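PDB 3BW2: 2-nitropropane dioxygenase from Streptomyces ansochromogenes, which is an FMN-dependent nitroalkane-oxidising enzyme that probably uses molecular oxygen to denitrify alkyl nitronates such as propionate 3-nitronate. Local coordinates for residues L266-P274 with A290-T301. Numbering follows the deposited sequence.
Sequences LTRAFTGRP and APAAYPDVHHLT
A chi1 of 70° at Thr301 sets OG1 between its backbone N and carbonyl carbon, where it donates to Phe270 O at 2.6 Å, in the carbonyl plane and on a lone pair. With Tyr294 CG anti to the backbone N (chi1 178°), the phenol ring lies beside Thr271, pointing the same way, and presents one face to Arg273 CD, a CH-pi contact 4.1 Å from the ring centroid. The Arg273 guanidinium is turned 87° from the ring, and its NH2 is hydrogen-bonded to Thr182 OG1. At the ring's edge lies Thr271 O, which also accepts a weak bond from His298 N. Gly272 fits tightly: its N is 3.4 Å from Val297 CB, its CA makes a CA-H...O contact with Pro291 O at 3.4 Å, its O receives a weak bond from Ala293 N, and its positive phi calls for glycine. Arg268 CD packs 3.6 Å from Ala292 CA; its NH1 reaches Ala290 O through a water, and NH2 salt-bridges Asp185 and Asp190. The Tyr294 side chain, hydrogen-bonded through OH to Tyr44 OH, lies about 8 Å from the bound FMN, placing this packing, with cis-Pro295 as N-cap of helix 296-311, around the flavin site of a TIM-barrel nitronate monooxygenase.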
# COMPACT_ATOMS: atom_id res chain seq x y z
N LEU A 266 6.43 7.06 7.05
CA LEU A 266 5.45 8.02 7.51
C LEU A 266 5.97 8.47 8.87
O LEU A 266 6.40 7.64 9.67
CB LEU A 266 4.08 7.36 7.68
CG LEU A 266 3.25 7.14 6.43
CD1 LEU A 266 2.06 6.26 6.75
CD2 LEU A 266 2.80 8.49 5.88
N THR A 267 5.96 9.77 9.13
CA THR A 267 6.45 10.28 10.40
C THR A 267 5.78 11.58 10.80
O THR A 267 5.26 12.32 9.96
CB THR A 267 7.98 10.51 10.36
OG1 THR A 267 8.43 10.95 11.64
CG2 THR A 267 8.33 11.58 9.32
N ARG A 268 5.79 11.86 12.10
CA ARG A 268 5.22 13.09 12.64
C ARG A 268 6.38 14.00 13.05
O ARG A 268 6.17 15.09 13.57
CB ARG A 268 4.35 12.80 13.86
CG ARG A 268 3.05 12.05 13.57
CD ARG A 268 2.06 12.17 14.75
NE ARG A 268 0.80 11.47 14.51
CZ ARG A 268 0.64 10.15 14.59
NH1 ARG A 268 1.66 9.36 14.91
NH2 ARG A 268 -0.54 9.61 14.33
N ALA A 269 7.60 13.54 12.80
CA ALA A 269 8.80 14.28 13.17
C ALA A 269 8.85 15.76 12.76
O ALA A 269 9.23 16.61 13.55
CB ALA A 269 10.04 13.57 12.62
N PHE A 270 8.44 16.05 11.54
CA PHE A 270 8.50 17.42 11.05
C PHE A 270 7.30 18.32 11.31
O PHE A 270 7.45 19.53 11.49
CB PHE A 270 8.76 17.41 9.54
CG PHE A 270 10.05 16.72 9.15
CD1 PHE A 270 11.27 17.35 9.34
CD2 PHE A 270 10.03 15.44 8.61
CE1 PHE A 270 12.46 16.72 9.00
CE2 PHE A 270 11.22 14.79 8.27
CZ PHE A 270 12.43 15.43 8.47
N THR A 271 6.10 17.74 11.35
CA THR A 271 4.90 18.55 11.51
C THR A 271 3.90 18.13 12.58
O THR A 271 2.94 18.86 12.85
CB THR A 271 4.15 18.63 10.18
OG1 THR A 271 3.62 17.33 9.88
CG2 THR A 271 5.09 19.04 9.05
N GLY A 272 4.09 16.96 13.18
CA GLY A 272 3.15 16.51 14.19
C GLY A 272 1.98 15.74 13.61
O GLY A 272 1.05 15.39 14.32
N ARG A 273 2.02 15.50 12.30
CA ARG A 273 0.97 14.74 11.63
C ARG A 273 1.68 13.76 10.69
O ARG A 273 2.75 14.07 10.16
CB ARG A 273 0.04 15.67 10.83
CG ARG A 273 -1.46 15.36 10.97
CD ARG A 273 -2.31 16.43 10.28
NE ARG A 273 -3.75 16.32 10.53
CZ ARG A 273 -4.55 15.38 10.03
NH1 ARG A 273 -5.85 15.39 10.32
NH2 ARG A 273 -4.06 14.44 9.24
N PRO A 274 1.12 12.57 10.48
CA PRO A 274 1.74 11.57 9.61
C PRO A 274 1.96 12.04 8.18
O PRO A 274 1.01 12.39 7.47
CB PRO A 274 0.78 10.39 9.68
CG PRO A 274 0.21 10.51 11.07
CD PRO A 274 -0.07 12.00 11.16
N ALA A 290 8.12 11.86 18.03
CA ALA A 290 7.26 12.95 17.58
C ALA A 290 5.81 12.75 18.01
O ALA A 290 5.21 11.71 17.74
CB ALA A 290 7.33 13.08 16.07
N PRO A 291 5.23 13.75 18.70
CA PRO A 291 3.85 13.68 19.17
C PRO A 291 2.83 14.10 18.11
O PRO A 291 3.18 14.77 17.14
CB PRO A 291 3.86 14.64 20.35
CG PRO A 291 4.77 15.74 19.85
CD PRO A 291 5.91 14.96 19.21
N ALA A 292 1.58 13.69 18.31
CA ALA A 292 0.51 14.05 17.39
C ALA A 292 0.07 15.45 17.80
O ALA A 292 -0.78 15.61 18.67
CB ALA A 292 -0.64 13.07 17.52
N ALA A 293 0.66 16.46 17.17
CA ALA A 293 0.33 17.85 17.49
C ALA A 293 0.55 18.74 16.28
O ALA A 293 1.61 19.36 16.14
CB ALA A 293 1.18 18.33 18.66
N TYR A 294 -0.46 18.81 15.41
CA TYR A 294 -0.40 19.61 14.20
C TYR A 294 -1.36 20.80 14.30
O TYR A 294 -2.46 20.66 14.83
CB TYR A 294 -0.78 18.75 13.00
CG TYR A 294 -0.81 19.49 11.69
CD1 TYR A 294 0.35 19.64 10.93
CD2 TYR A 294 -1.98 20.08 11.22
CE1 TYR A 294 0.34 20.36 9.74
CE2 TYR A 294 -2.00 20.80 10.03
CZ TYR A 294 -0.84 20.93 9.29
OH TYR A 294 -0.85 21.64 8.11
N PRO A 295 -0.97 21.97 13.78
CA PRO A 295 0.29 22.29 13.12
C PRO A 295 1.35 22.76 14.11
O PRO A 295 2.37 23.32 13.72
CB PRO A 295 -0.11 23.39 12.15
CG PRO A 295 -1.08 24.18 12.98
CD PRO A 295 -1.93 23.09 13.64
N ASP A 296 1.09 22.53 15.40
CA ASP A 296 2.01 22.93 16.46
C ASP A 296 3.46 22.55 16.15
O ASP A 296 4.36 23.39 16.17
CB ASP A 296 1.59 22.30 17.79
CG ASP A 296 0.19 22.72 18.22
OD1 ASP A 296 -0.77 22.45 17.47
OD2 ASP A 296 0.06 23.31 19.31
N VAL A 297 3.68 21.27 15.87
CA VAL A 297 5.03 20.79 15.57
C VAL A 297 5.56 21.43 14.29
O VAL A 297 6.74 21.77 14.20
CB VAL A 297 5.05 19.25 15.45
CG1 VAL A 297 6.43 18.77 15.03
CG2 VAL A 297 4.66 18.62 16.79
N HIS A 298 4.68 21.60 13.31
CA HIS A 298 5.08 22.23 12.06
C HIS A 298 5.66 23.63 12.31
O HIS A 298 6.69 23.99 11.74
CB HIS A 298 3.89 22.33 11.10
CG HIS A 298 4.15 23.20 9.91
ND1 HIS A 298 3.88 24.55 9.90
CD2 HIS A 298 4.71 22.92 8.71
CE1 HIS A 298 4.26 25.06 8.74
NE2 HIS A 298 4.77 24.09 8.00
N HIS A 299 4.99 24.41 13.15
CA HIS A 299 5.47 25.76 13.47
C HIS A 299 6.80 25.66 14.20
O HIS A 299 7.73 26.43 13.96
CB HIS A 299 4.48 26.49 14.38
CG HIS A 299 3.14 26.73 13.77
ND1 HIS A 299 2.98 27.30 12.52
CD2 HIS A 299 1.89 26.52 14.24
CE1 HIS A 299 1.69 27.42 12.25
NE2 HIS A 299 1.01 26.96 13.29
N LEU A 300 6.87 24.70 15.11
CA LEU A 300 8.05 24.47 15.92
C LEU A 300 9.32 24.21 15.09
O LEU A 300 10.37 24.80 15.36
CB LEU A 300 7.79 23.28 16.84
CG LEU A 300 8.69 23.08 18.07
CD1 LEU A 300 8.48 24.23 19.05
CD2 LEU A 300 8.34 21.75 18.73
N THR A 301 9.21 23.36 14.08
CA THR A 301 10.36 22.99 13.24
C THR A 301 10.60 23.83 12.00
O THR A 301 11.67 23.75 11.40
CB THR A 301 10.25 21.53 12.77
OG1 THR A 301 9.18 21.42 11.82
CG2 THR A 301 9.98 20.60 13.95
O HOH W 1 4.43 9.77 16.13